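Local atomic coordinates of probable secreted solute-binding lipoprotein (Streptomyces coelicolor, PDB entry 3I3V), a protein that probably captures an as yet unidentified solute outside the cell membrane, as the binding component of a transport system. Residues Pro127-Arg132 and Gly261-Gly266; Ala251-Pro256 and Thr336-Val341; Pro164-Gly169 and Ala243-Met248. One frame throughout, in Å; residues are numbered along the deposited sequence.

Contact 1. Residues Pro127-Arg132 and Gly261-Gly266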
loop_
_atom_site.group_PDB
_atom_site.type_symbol
_atom_site.label_atom_id
_atom_site.label_comp_id
_atom_site.label_asym_id
_atom_site.label_seq_id
_atom_site.Cartn_x
_atom_site.Cartn_y
_atom_site.Cartn_z
ATOM N N PRO C 127 10.065 44.532 37.635
ATOM C CA PRO C 127 11.165 45.309 37.049
ATOM C C PRO C 127 11.324 46.757 37.537
ATOM O O PRO C 127 10.639 47.210 38.457
ATOM C CB PRO C 127 10.844 45.254 35.566
ATOM C CG PRO C 127 9.333 45.442 35.594
ATOM C CD PRO C 127 8.888 44.540 36.745
ATOM N N VAL C 128 12.238 47.471 36.886
ATOM C CA VAL C 128 12.508 48.868 37.189
ATOM C C VAL C 128 11.997 49.735 36.038
ATOM O O VAL C 128 12.382 49.539 34.884
ATOM C CB VAL C 128 14.025 49.130 37.361
ATOM C CG1 VAL C 128 14.250 50.561 37.799
ATOM C CG2 VAL C 128 14.614 48.168 38.378
ATOM N N ALA C 129 11.125 50.686 36.359
ATOM C CA ALA C 129 10.556 51.592 35.371
ATOM C C ALA C 129 11.302 52.930 35.401
ATOM O O ALA C 129 11.546 53.487 36.475
ATOM C CB ALA C 129 9.073 51.808 35.664
ATOM N N TYR C 130 11.657 53.428 34.215
ATOM C CA TYR C 130 12.385 54.690 34.052
ATOM C C TYR C 130 11.571 55.684 33.221
ATOM O O TYR C 130 11.225 55.412 32.071
ATOM C CB TYR C 130 13.724 54.440 33.345
ATOM C CG TYR C 130 14.661 53.496 34.076
ATOM C CD1 TYR C 130 15.652 53.983 34.921
ATOM C CD2 TYR C 130 14.553 52.113 33.918
ATOM C CE1 TYR C 130 16.517 53.122 35.590
ATOM C CE2 TYR C 130 15.412 51.246 34.584
ATOM C CZ TYR C 130 16.392 51.758 35.417
ATOM O OH TYR C 130 17.252 50.910 36.071
ATOM N N ASN C 131 11.268 56.835 33.807
ATOM C CA ASN C 131 10.502 57.864 33.115
ATOM C C ASN C 131 11.449 58.642 32.183
ATOM O O ASN C 131 12.307 59.393 32.640
ATOM C CB ASN C 131 9.842 58.786 34.157
ATOM C CG ASN C 131 9.021 59.903 33.527
ATOM O OD1 ASN C 131 8.105 60.441 34.153
ATOM N ND2 ASN C 131 9.356 60.269 32.295
ATOM N N ARG C 132 11.299 58.441 30.876
ATOM C CA ARG C 132 12.149 59.099 29.881
ATOM C C ARG C 132 11.983 60.608 29.812
ATOM O O ARG C 132 12.962 61.346 29.728
ATOM C CB ARG C 132 11.893 58.507 28.500
ATOM C CG ARG C 132 12.780 57.337 28.159
ATOM C CD ARG C 132 14.196 57.802 27.923
ATOM N NE ARG C 132 15.048 56.711 27.465
ATOM C CZ ARG C 132 16.327 56.856 27.156
ATOM N NH1 ARG C 132 16.897 58.048 27.260
ATOM N NH2 ARG C 132 17.036 55.814 26.744
ATOM N N GLY C 261 3.091 56.402 28.733
ATOM C CA GLY C 261 3.456 56.592 27.338
ATOM C C GLY C 261 4.951 56.751 27.128
ATOM O O GLY C 261 5.523 56.160 26.205
ATOM N N HIS C 262 5.585 57.552 27.979
ATOM C CA HIS C 262 7.022 57.779 27.890
ATOM C C HIS C 262 7.803 57.156 29.051
ATOM O O HIS C 262 8.714 57.772 29.605
ATOM C CB HIS C 262 7.333 59.285 27.781
ATOM C CG HIS C 262 6.678 60.136 28.831
ATOM N ND1 HIS C 262 5.682 61.039 28.536
ATOM C CD2 HIS C 262 6.918 60.264 30.158
ATOM C CE1 HIS C 262 5.340 61.694 29.633
ATOM N NE2 HIS C 262 6.076 61.243 30.632
ATOM N N THR C 263 7.431 55.929 29.415
ATOM C CA THR C 263 8.107 55.194 30.479
ATOM C C THR C 263 8.699 53.920 29.883
ATOM O O THR C 263 8.103 53.282 29.018
ATOM C CB THR C 263 7.134 54.837 31.654
ATOM O OG1 THR C 263 6.847 56.015 32.414
ATOM C CG2 THR C 263 7.759 53.805 32.594
ATOM N N GLU C 264 9.890 53.562 30.340
ATOM C CA GLU C 264 10.569 52.371 29.861
ATOM C C GLU C 264 10.963 51.470 31.024
ATOM O O GLU C 264 11.367 51.955 32.076
ATOM C CB GLU C 264 11.815 52.766 29.076
ATOM C CG GLU C 264 11.530 53.266 27.674
ATOM C CD GLU C 264 12.788 53.699 26.953
ATOM O OE1 GLU C 264 13.830 53.022 27.105
ATOM O OE2 GLU C 264 12.733 54.712 26.227
ATOM N N VAL C 265 10.857 50.159 30.833
ATOM C CA VAL C 265 11.212 49.222 31.889
ATOM C C VAL C 265 12.533 48.524 31.623
ATOM O O VAL C 265 12.871 48.211 30.476
ATOM C CB VAL C 265 10.121 48.143 32.095
ATOM C CG1 VAL C 265 8.832 48.787 32.567
ATOM C CG2 VAL C 265 9.898 47.375 30.813
ATOM N N GLY C 266 13.276 48.292 32.701
ATOM C CA GLY C 266 14.555 47.617 32.618
ATOM C C GLY C 266 14.837 46.924 33.942
ATOM O O GLY C 266 13.911 46.538 34.657
#

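Contact 2. Residues Ala251-Pro256 and Thr336-Val341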
loop_
_atom_site.group_PDB
_atom_site.type_symbol
_atom_site.label_atom_id
_atom_site.label_comp_id
_atom_site.label_asym_id
_atom_site.label_seq_id
_atom_site.Cartn_x
_atom_site.Cartn_y
_atom_site.Cartn_z
ATOM N N ALA C 251 1.594 46.839 39.738
ATOM C CA ALA C 251 1.509 48.227 40.177
ATOM C C ALA C 251 1.775 49.116 38.963
ATOM O O ALA C 251 1.153 50.167 38.805
ATOM C CB ALA C 251 2.522 48.505 41.274
ATOM N N LEU C 252 2.695 48.678 38.106
ATOM C CA LEU C 252 3.046 49.407 36.889
ATOM C C LEU C 252 1.848 49.483 35.947
ATOM O O LEU C 252 1.749 50.390 35.110
ATOM C CB LEU C 252 4.207 48.710 36.174
ATOM C CG LEU C 252 5.642 49.153 36.471
ATOM C CD1 LEU C 252 5.677 50.106 37.641
ATOM C CD2 LEU C 252 6.489 47.928 36.726
ATOM N N ALA C 253 0.935 48.527 36.086
ATOM C CA ALA C 253 -0.246 48.500 35.242
ATOM C C ALA C 253 -1.179 49.652 35.575
ATOM O O ALA C 253 -2.033 50.008 34.774
ATOM C CB ALA C 253 -0.975 47.185 35.409
ATOM N N LYS C 254 -1.013 50.239 36.755
ATOM C CA LYS C 254 -1.869 51.344 37.180
ATOM C C LYS C 254 -1.235 52.712 36.968
ATOM O O LYS C 254 -1.753 53.716 37.458
ATOM C CB LYS C 254 -2.251 51.194 38.661
ATOM C CG LYS C 254 -2.989 49.888 39.034
ATOM C CD LYS C 254 -3.320 49.872 40.529
ATOM C CE LYS C 254 -3.631 48.472 41.070
ATOM N NZ LYS C 254 -4.936 47.931 40.612
ATOM N N VAL C 255 -0.113 52.750 36.249
ATOM C CA VAL C 255 0.579 54.007 35.962
ATOM C C VAL C 255 -0.233 54.778 34.922
ATOM O O VAL C 255 -0.507 54.264 33.837
ATOM C CB VAL C 255 2.012 53.754 35.396
ATOM C CG1 VAL C 255 2.635 55.059 34.938
ATOM C CG2 VAL C 255 2.898 53.118 36.458
ATOM N N PRO C 256 -0.639 56.017 35.247
ATOM C CA PRO C 256 -1.421 56.853 34.333
ATOM C C PRO C 256 -0.877 56.801 32.912
ATOM O O PRO C 256 0.279 57.132 32.666
ATOM C CB PRO C 256 -1.301 58.231 34.959
ATOM C CG PRO C 256 -1.351 57.902 36.414
ATOM C CD PRO C 256 -0.407 56.725 36.518
ATOM N N THR C 336 -0.458 43.515 26.209
ATOM C CA THR C 336 -0.483 44.704 25.365
ATOM C C THR C 336 -1.346 45.852 25.900
ATOM O O THR C 336 -0.944 47.012 25.831
ATOM C CB THR C 336 -0.972 44.321 23.955
ATOM O OG1 THR C 336 0.122 43.781 23.208
ATOM C CG2 THR C 336 -1.546 45.516 23.233
ATOM N N GLY C 337 -2.526 45.526 26.420
ATOM C CA GLY C 337 -3.430 46.543 26.938
ATOM C C GLY C 337 -2.964 47.219 28.216
ATOM O O GLY C 337 -3.605 48.152 28.709
ATOM N N PHE C 338 -1.867 46.719 28.774
ATOM C CA PHE C 338 -1.269 47.287 29.977
ATOM C C PHE C 338 0.194 47.436 29.574
ATOM O O PHE C 338 1.037 46.643 29.988
ATOM C CB PHE C 338 -1.387 46.319 31.159
ATOM C CG PHE C 338 -2.754 45.714 31.318
ATOM C CD1 PHE C 338 -3.172 44.678 30.485
ATOM C CD2 PHE C 338 -3.622 46.178 32.304
ATOM C CE1 PHE C 338 -4.432 44.112 30.632
ATOM C CE2 PHE C 338 -4.883 45.620 32.464
ATOM C CZ PHE C 338 -5.292 44.579 31.625
ATOM N N PRO C 339 0.503 48.458 28.752
ATOM C CA PRO C 339 1.819 48.812 28.207
ATOM C C PRO C 339 3.072 48.459 29.000
ATOM O O PRO C 339 3.939 47.751 28.499
ATOM C CB PRO C 339 1.692 50.314 27.967
ATOM C CG PRO C 339 0.279 50.431 27.521
ATOM C CD PRO C 339 -0.437 49.576 28.553
ATOM N N LEU C 340 3.182 48.954 30.224
ATOM C CA LEU C 340 4.373 48.673 31.024
ATOM C C LEU C 340 4.464 47.202 31.409
ATOM O O LEU C 340 5.560 46.662 31.556
ATOM C CB LEU C 340 4.399 49.560 32.273
ATOM C CG LEU C 340 4.307 51.055 31.956
ATOM C CD1 LEU C 340 4.317 51.838 33.241
ATOM C CD2 LEU C 340 5.468 51.475 31.050
ATOM N N VAL C 341 3.313 46.558 31.575
ATOM C CA VAL C 341 3.291 45.139 31.911
ATOM C C VAL C 341 3.780 44.355 30.703
ATOM O O VAL C 341 4.609 43.452 30.832
ATOM C CB VAL C 341 1.871 44.667 32.287
ATOM C CG1 VAL C 341 1.859 43.158 32.503
ATOM C CG2 VAL C 341 1.415 45.376 33.553
#

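Contact 3. Residues Pro164-Gly169 and Ala243-Met248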
loop_
_atom_site.group_PDB
_atom_site.type_symbol
_atom_site.label_atom_id
_atom_site.label_comp_id
_atom_site.label_asym_id
_atom_site.label_seq_id
_atom_site.Cartn_x
_atom_site.Cartn_y
_atom_site.Cartn_z
ATOM N N PRO C 164 15.070 61.118 42.210
ATOM C CA PRO C 164 15.570 59.983 41.425
ATOM C C PRO C 164 14.747 58.706 41.616
ATOM O O PRO C 164 13.719 58.536 40.948
ATOM C CB PRO C 164 17.018 59.850 41.899
ATOM C CG PRO C 164 16.938 60.284 43.319
ATOM C CD PRO C 164 16.044 61.503 43.246
ATOM N N VAL C 165 15.184 57.805 42.497
ATOM C CA VAL C 165 14.429 56.569 42.723
ATOM C C VAL C 165 13.488 56.722 43.916
ATOM O O VAL C 165 13.908 57.081 45.016
ATOM C CB VAL C 165 15.346 55.329 42.996
ATOM C CG1 VAL C 165 14.496 54.080 43.118
ATOM C CG2 VAL C 165 16.342 55.135 41.871
ATOM N N THR C 166 12.208 56.463 43.697
ATOM C CA THR C 166 11.254 56.556 44.788
ATOM C C THR C 166 10.920 55.138 45.259
ATOM O O THR C 166 10.763 54.220 44.455
ATOM C CB THR C 166 9.967 57.279 44.347
ATOM O OG1 THR C 166 9.063 57.373 45.455
ATOM C CG2 THR C 166 9.301 56.532 43.201
ATOM N N VAL C 167 10.838 54.958 46.570
ATOM C CA VAL C 167 10.535 53.652 47.131
ATOM C C VAL C 167 10.090 53.804 48.582
ATOM O O VAL C 167 10.539 54.710 49.285
ATOM C CB VAL C 167 11.773 52.717 47.052
ATOM C CG1 VAL C 167 12.916 53.286 47.885
ATOM C CG2 VAL C 167 11.404 51.313 47.517
ATOM N N GLY C 168 9.191 52.925 49.019
ATOM C CA GLY C 168 8.707 52.983 50.390
ATOM C C GLY C 168 9.673 52.294 51.333
ATOM O O GLY C 168 9.571 51.092 51.578
ATOM N N GLY C 169 10.617 53.057 51.861
ATOM C CA GLY C 169 11.592 52.484 52.763
ATOM C C GLY C 169 11.037 51.974 54.078
ATOM O O GLY C 169 11.742 51.280 54.808
ATOM N N ALA C 243 11.588 60.068 38.937
ATOM C CA ALA C 243 11.729 59.440 37.629
ATOM C C ALA C 243 11.960 57.932 37.580
ATOM O O ALA C 243 11.808 57.320 36.523
ATOM C CB ALA C 243 12.840 60.140 36.865
ATOM N N VAL C 244 12.342 57.318 38.694
ATOM C CA VAL C 244 12.584 55.878 38.671
ATOM C C VAL C 244 11.812 55.158 39.760
ATOM O O VAL C 244 11.652 55.667 40.871
ATOM C CB VAL C 244 14.074 55.543 38.836
ATOM C CG1 VAL C 244 14.289 54.036 38.646
ATOM C CG2 VAL C 244 14.901 56.325 37.829
ATOM N N GLN C 245 11.346 53.958 39.443
ATOM C CA GLN C 245 10.586 53.192 40.410
ATOM C C GLN C 245 10.638 51.708 40.145
ATOM O O GLN C 245 10.326 51.267 39.041
ATOM C CB GLN C 245 9.123 53.624 40.378
ATOM C CG GLN C 245 8.235 52.817 41.287
ATOM C CD GLN C 245 6.761 53.062 41.024
ATOM O OE1 GLN C 245 5.941 53.020 41.941
ATOM N NE2 GLN C 245 6.419 53.312 39.769
ATOM N N SER C 246 11.034 50.938 41.153
ATOM C CA SER C 246 11.048 49.490 41.024
ATOM C C SER C 246 9.699 49.032 41.579
ATOM O O SER C 246 9.320 49.416 42.685
ATOM C CB SER C 246 12.167 48.888 41.859
ATOM O OG SER C 246 12.066 47.478 41.847
ATOM N N ALA C 247 8.961 48.217 40.842
ATOM C CA ALA C 247 7.674 47.798 41.367
ATOM C C ALA C 247 7.061 46.631 40.608
ATOM O O ALA C 247 7.365 46.428 39.440
ATOM C CB ALA C 247 6.724 48.980 41.357
HETATM N N MSE C 248 6.199 45.868 41.278
HETATM C CA MSE C 248 5.527 44.736 40.648
HETATM C C MSE C 248 4.858 45.232 39.368
HETATM O O MSE C 248 4.353 46.352 39.326
HETATM C CB MSE C 248 4.447 44.177 41.570
HETATM C CG MSE C 248 4.940 43.535 42.859
HETATM SE SE MSE C 248 3.432 42.961 43.968
HETATM C CE MSE C 248 3.064 41.316 43.011
HETATM O O HOH W 1 11.431 51.724 43.832
#

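Contact 1. Residues Pro127-Arg132 and Gly261-Gly266
Arg132, the first residue of the helix that follows strand 128-131, meets Glu264 near the start of strand 263-266, with carboxylate and guanidinium planes 47° apart. Glu264 goes out in extended form beyond CG, while the arginine chain is bent at chi2 (-71°), which brings both CG and NE close to one oxygen. Arg132 NE meets Glu264 OE2 at 3.3 Å from above the carboxylate plane, in a salt bridge; Arg132 NH1 has a second partner, the carbonyl of Asp141. A leucine in place of Arg132 would probably leave the Glu264 carboxylate without this positive mate and the Asp141 carbonyl without its donor. Strands 128-131 and 263-266 are antiparallel neighbours in the sheet of one lobe of a periplasmic-binding-protein fold. Tyr130 N donates to Glu264 O at 2.6 Å and Glu264 N to Tyr130 O at 2.9 Å, and Val128 and Gly266 form the next hydrogen-bonded pair. On the Tyr130 and Glu264 face, the tyrosine ring turns its edge to the second strand, with CE2 4.1 Å from Gly266 N, and its OH bonds to Gly267 O. On the other face, Ala129 CB touches Thr263 CG2 at 3.9 Å. Beyond the last pair, Arg132 N bonds to His262 O at 3.0 Å, and the His262 ring lies alongside the Asn131 amide, its NE2 held by Glu240.

Contact 2. Residues Ala251-Pro256 and Thr336-Val341
Leu340 packs against Leu252 and Val255, the two ends of a type I beta turn that leads the chain out of helix 249-252. The turn and the first residues of helix 339-345 belong to the same lobe of the periplasmic-binding-protein fold, and their contact is wholly apolar between side chains, without a hydrogen bond across it. Leu340 keeps CG anti to its carbonyl carbon (chi1 -56°), with chi2 carrying CD1 on in extended form, and this methyl group lies against the two end residues of the turn. There it is 3.7 Å from Val255 CB and 3.5 Å from Leu252 O, the carbonyl that also accepts the turn's bond from Val255 N. The leucine and valine side chains cross at about a right angle, and Leu340 CD1 sits against both methyl branches of the valine. Ala260 of helix 257-261 touches both of these side chains. Leu252 meets Leu340 nearer the backbone, CB to CB at 4.0 Å, and its side chain also touches Ala247. Ala253, one step further round the turn, fits its small side chain beside Val341 and Phe338. The Phe338 ring is met obliquely, its CD2 lying 4.2 Å from Ala253 CB. Val341 has CG1 anti to its backbone N, which leaves CG2 as the branch that faces the turn, and Ala253 CB rests against this CG2 at 3.5 Å.

Contact 3. Residues Pro164-Gly169 and Ala243-Met248
Parallel pairing of strands 163-166 and 242-246 adds a strand to the mixed sheet of one lobe of the periplasmic-binding-protein fold. Val165 and Val244 form the central pair, their side chains on one face, where they cross at a slant and Val165 CG2 lies 3.8 Å from Val244 CB. Both valines place CG1 anti to the backbone N (chi1 -176° in Val165), and in Val165 it is the other branch that does the touching. Val128 of strand 122-131 and Trp268 continue this apolar layer. On the reverse face, Thr166 and Gln245 lie side by side and point the same way; Thr166 CG2 comes within 3.4 Å of Val244 O, with Met233 of helix 230-238 covering both residues. Val244 bonds through its N and O to the residues on either side of Val165: Val244 N donates to Pro164 O at 2.9 Å, and Thr166 N to Val244 O at 3.0 Å, the latter nearly straight (169°). Pro164 O also takes a weak bond from Ala243 N. Further along, the strands diverge and a water takes over, donating to Thr166 O at 2.7 Å and accepting from Ser246 N at 2.8 Å. All the bonds across this contact thus spring from backbone atoms, the side chains adding van der Waals contacts through their carbon atoms, and one water bridges a carbonyl and an N-H that lie too far apart to pair directly.

In the fold
All three contacts are buried, and contact 1 lies on the same side of the chain's centre as each of the others. Contacts 1 and 3 share a sheet: strands 122-131 and 242-246 are neighbours, joined by probable hydrogen bonds from Asn131 N to Ala243 O and Ala129 N to Gln245 O. Both therefore rest on backbone bonding, antiparallel in contact 1 and parallel in contact 3, and contact 1 alone has a salt bridge, at a partly exposed edge. Contact 2 covers the face of that sheet bearing Ala129, Thr263 and Val265 and is purely apolar across its segments; Leu340 CD2 reaches Thr263 CG2 at 3.6 Å, and Leu252 packs on Pro127.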